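Side-chain contact in uncharacterized protein (Bacteroides vulgatus, PDB 4FMR), which is of unknown function but probably binds DNA through an HU/IHF-like domain that is followed by an Ig-like domain: residues Val170-Ala175 with Leu198-Pro203. Numbering follows the deposited sequence.
Sequences VGVTLA and LIILLP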
ATOM      1  N   VAL B 170      30.909  15.317   1.231  1.00 51.90           N
ATOM      2  CA  VAL B 170      29.750  15.913   0.554  1.00 50.51           C
ATOM      3  C   VAL B 170      29.128  14.869  -0.408  1.00 51.80           C
ATOM      4  O   VAL B 170      29.845  14.164  -1.106  1.00 51.26           O
ATOM      5  CB  VAL B 170      30.211  17.225  -0.157  1.00 55.55           C
ATOM      6  CG1 VAL B 170      29.296  17.652  -1.292  1.00 54.79           C
ATOM      7  CG2 VAL B 170      30.415  18.358   0.845  1.00 56.36           C
ATOM      8  N   GLY B 171      27.805  14.739  -0.362  1.00 46.95           N
ATOM      9  CA  GLY B 171      27.073  13.774  -1.166  1.00 44.52           C
ATOM     10  C   GLY B 171      25.928  13.083  -0.452  1.00 46.72           C
ATOM     11  O   GLY B 171      25.529  13.470   0.653  1.00 46.65           O
ATOM     12  N   VAL B 172      25.371  12.066  -1.117  1.00 41.72           N
ATOM     13  CA  VAL B 172      24.253  11.288  -0.602  1.00 39.17           C
ATOM     14  C   VAL B 172      24.766   9.901  -0.223  1.00 42.29           C
ATOM     15  O   VAL B 172      25.494   9.280  -0.995  1.00 41.76           O
ATOM     16  CB  VAL B 172      23.046  11.218  -1.578  1.00 40.38           C
ATOM     17  CG1 VAL B 172      21.815  10.646  -0.871  1.00 38.64           C
ATOM     18  CG2 VAL B 172      22.732  12.596  -2.157  1.00 40.09           C
ATOM     19  N   THR B 173      24.404   9.454   0.999  1.00 37.72           N
ATOM     20  CA  THR B 173      24.736   8.153   1.568  1.00 36.19           C
ATOM     21  C   THR B 173      23.483   7.425   2.042  1.00 38.28           C
ATOM     22  O   THR B 173      22.470   8.043   2.395  1.00 36.03           O
ATOM     23  CB  THR B 173      25.732   8.279   2.749  1.00 40.73           C
ATOM     24  OG1 THR B 173      25.174   9.128   3.740  1.00 43.72           O
ATOM     25  CG2 THR B 173      27.121   8.777   2.335  1.00 38.03           C
ATOM     26  N   LEU B 174      23.581   6.100   2.073  1.00 35.92           N
ATOM     27  CA  LEU B 174      22.564   5.187   2.594  1.00 35.52           C
ATOM     28  C   LEU B 174      23.208   4.288   3.604  1.00 37.48           C
ATOM     29  O   LEU B 174      24.185   3.617   3.277  1.00 36.92           O
ATOM     30  CB  LEU B 174      21.924   4.355   1.484  1.00 35.42           C
ATOM     31  CG  LEU B 174      21.238   5.145   0.378  1.00 40.68           C
ATOM     32  CD1 LEU B 174      21.341   4.395  -0.918  1.00 41.05           C
ATOM     33  CD2 LEU B 174      19.802   5.453   0.742  1.00 41.33           C
ATOM     34  N   ALA B 175      22.709   4.304   4.834  1.00 33.66           N
ATOM     35  CA  ALA B 175      23.243   3.451   5.886  1.00 33.21           C
ATOM     36  C   ALA B 175      22.217   2.377   6.198  1.00 34.94           C
ATOM     37  O   ALA B 175      21.079   2.695   6.544  1.00 32.37           O
ATOM     38  CB  ALA B 175      23.595   4.272   7.130  1.00 33.99           C
ATOM     39  N   LEU B 198      16.039  17.144  -4.996  1.00 38.58           N
ATOM     40  CA  LEU B 198      17.109  16.297  -5.516  1.00 37.19           C
ATOM     41  C   LEU B 198      16.529  15.102  -6.227  1.00 39.35           C
ATOM     42  O   LEU B 198      15.659  14.432  -5.667  1.00 38.30           O
ATOM     43  CB  LEU B 198      18.086  15.778  -4.430  1.00 36.24           C
ATOM     44  CG  LEU B 198      18.867  16.744  -3.572  1.00 41.31           C
ATOM     45  CD1 LEU B 198      19.679  15.969  -2.522  1.00 40.07           C
ATOM     46  CD2 LEU B 198      19.759  17.652  -4.412  1.00 43.33           C
ATOM     47  N   ILE B 199      17.058  14.785  -7.413  1.00 34.80           N
ATOM     48  CA  ILE B 199      16.726  13.562  -8.128  1.00 33.05           C
ATOM     49  C   ILE B 199      17.990  12.715  -8.136  1.00 36.29           C
ATOM     50  O   ILE B 199      19.059  13.167  -8.573  1.00 37.38           O
ATOM     51  CB  ILE B 199      16.104  13.736  -9.540  1.00 36.49           C
ATOM     52  CG1 ILE B 199      14.823  14.613  -9.451  1.00 37.16           C
ATOM     53  CG2 ILE B 199      15.778  12.334 -10.143  1.00 35.12           C
ATOM     54  CD1 ILE B 199      14.156  14.979 -10.767  1.00 42.93           C
ATOM     55  N   ILE B 200      17.886  11.506  -7.601  1.00 32.50           N
ATOM     56  CA  ILE B 200      19.040  10.616  -7.552  1.00 33.64           C
ATOM     57  C   ILE B 200      18.704   9.323  -8.258  1.00 36.86           C
ATOM     58  O   ILE B 200      17.537   9.000  -8.423  1.00 35.87           O
ATOM     59  CB  ILE B 200      19.551  10.349  -6.072  1.00 36.83           C
ATOM     60  CG1 ILE B 200      18.487   9.628  -5.207  1.00 36.99           C
ATOM     61  CG2 ILE B 200      20.050  11.648  -5.411  1.00 37.75           C
ATOM     62  CD1 ILE B 200      18.938   9.037  -3.863  1.00 47.34           C
ATOM     63  N   LEU B 201      19.739   8.595  -8.687  1.00 34.58           N
ATOM     64  CA  LEU B 201      19.640   7.232  -9.214  1.00 32.65           C
ATOM     65  C   LEU B 201      20.144   6.319  -8.132  1.00 36.33           C
ATOM     66  O   LEU B 201      21.266   6.494  -7.694  1.00 36.40           O
ATOM     67  CB  LEU B 201      20.416   7.016 -10.538  1.00 32.05           C
ATOM     68  CG  LEU B 201      20.266   5.578 -11.144  1.00 33.96           C
ATOM     69  CD1 LEU B 201      18.816   5.249 -11.471  1.00 31.24           C
ATOM     70  CD2 LEU B 201      21.069   5.433 -12.419  1.00 33.53           C
ATOM     71  N   LEU B 202      19.324   5.408  -7.642  1.00 35.34           N
ATOM     72  CA  LEU B 202      19.755   4.500  -6.576  1.00 35.81           C
ATOM     73  C   LEU B 202      20.572   3.334  -7.133  1.00 39.69           C
ATOM     74  O   LEU B 202      20.159   2.775  -8.137  1.00 39.43           O
ATOM     75  CB  LEU B 202      18.533   3.946  -5.799  1.00 35.05           C
ATOM     76  CG  LEU B 202      17.744   4.930  -4.935  1.00 38.86           C
ATOM     77  CD1 LEU B 202      16.407   4.337  -4.522  1.00 37.50           C
ATOM     78  CD2 LEU B 202      18.546   5.358  -3.715  1.00 41.69           C
ATOM     79  N   PRO B 203      21.702   2.914  -6.512  1.00 38.06           N
ATOM     80  CA  PRO B 203      22.412   1.707  -7.022  1.00 38.44           C
ATOM     81  C   PRO B 203      21.508   0.456  -7.010  1.00 42.03           C
ATOM     82  O   PRO B 203      20.626   0.318  -6.150  1.00 40.40           O
ATOM     83  CB  PRO B 203      23.598   1.530  -6.052  1.00 40.41           C
ATOM     84  CG  PRO B 203      23.683   2.813  -5.287  1.00 44.77           C
ATOM     85  CD  PRO B 203      22.331   3.442  -5.282  1.00 39.81           C
TER
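Two facing sheets of the Ig-like beta-sandwich meet here: V172 and L174, on strand 171-176 of the mixed sheet, touch I200 and L202, at the end of strand 197-201 of the antiparallel sheet and just beyond it. That this is contact between sheets and not within one follows from the spacing: the CA atoms of V172 and I200 stand 8.7 Å apart, those of L174 and L202 9.6 Å, and no hydrogen bond joins the segments. Instead G171, T173 and A175 make backbone hydrogen bonds to strand 209-217, L174 to T183 of strand 182-184 and V172 to I185 just past it. V172 and L174 send their CB atoms toward the opposing segment 198-203, as expected of residues two apart on a strand, and all four touching residues are buried. Both contacts are apolar, and together the segments bury 177 Å². At the first, CG2 of V172 meets the branch methyl CG2 of I200 at 4.3 Å; I190 also packs on V172, and F154 on I200. At the second, L174 reaches the interior with CG anti to its carbonyl carbon (chi1 -59°), while L202, just past the end of strand 197-201, has the same torsion (chi1 -69°). The two leucines cross at about a right angle, and their meeting point is methyl on methyl, CD1 of L174 lying 4.1 Å from CD2 of L202.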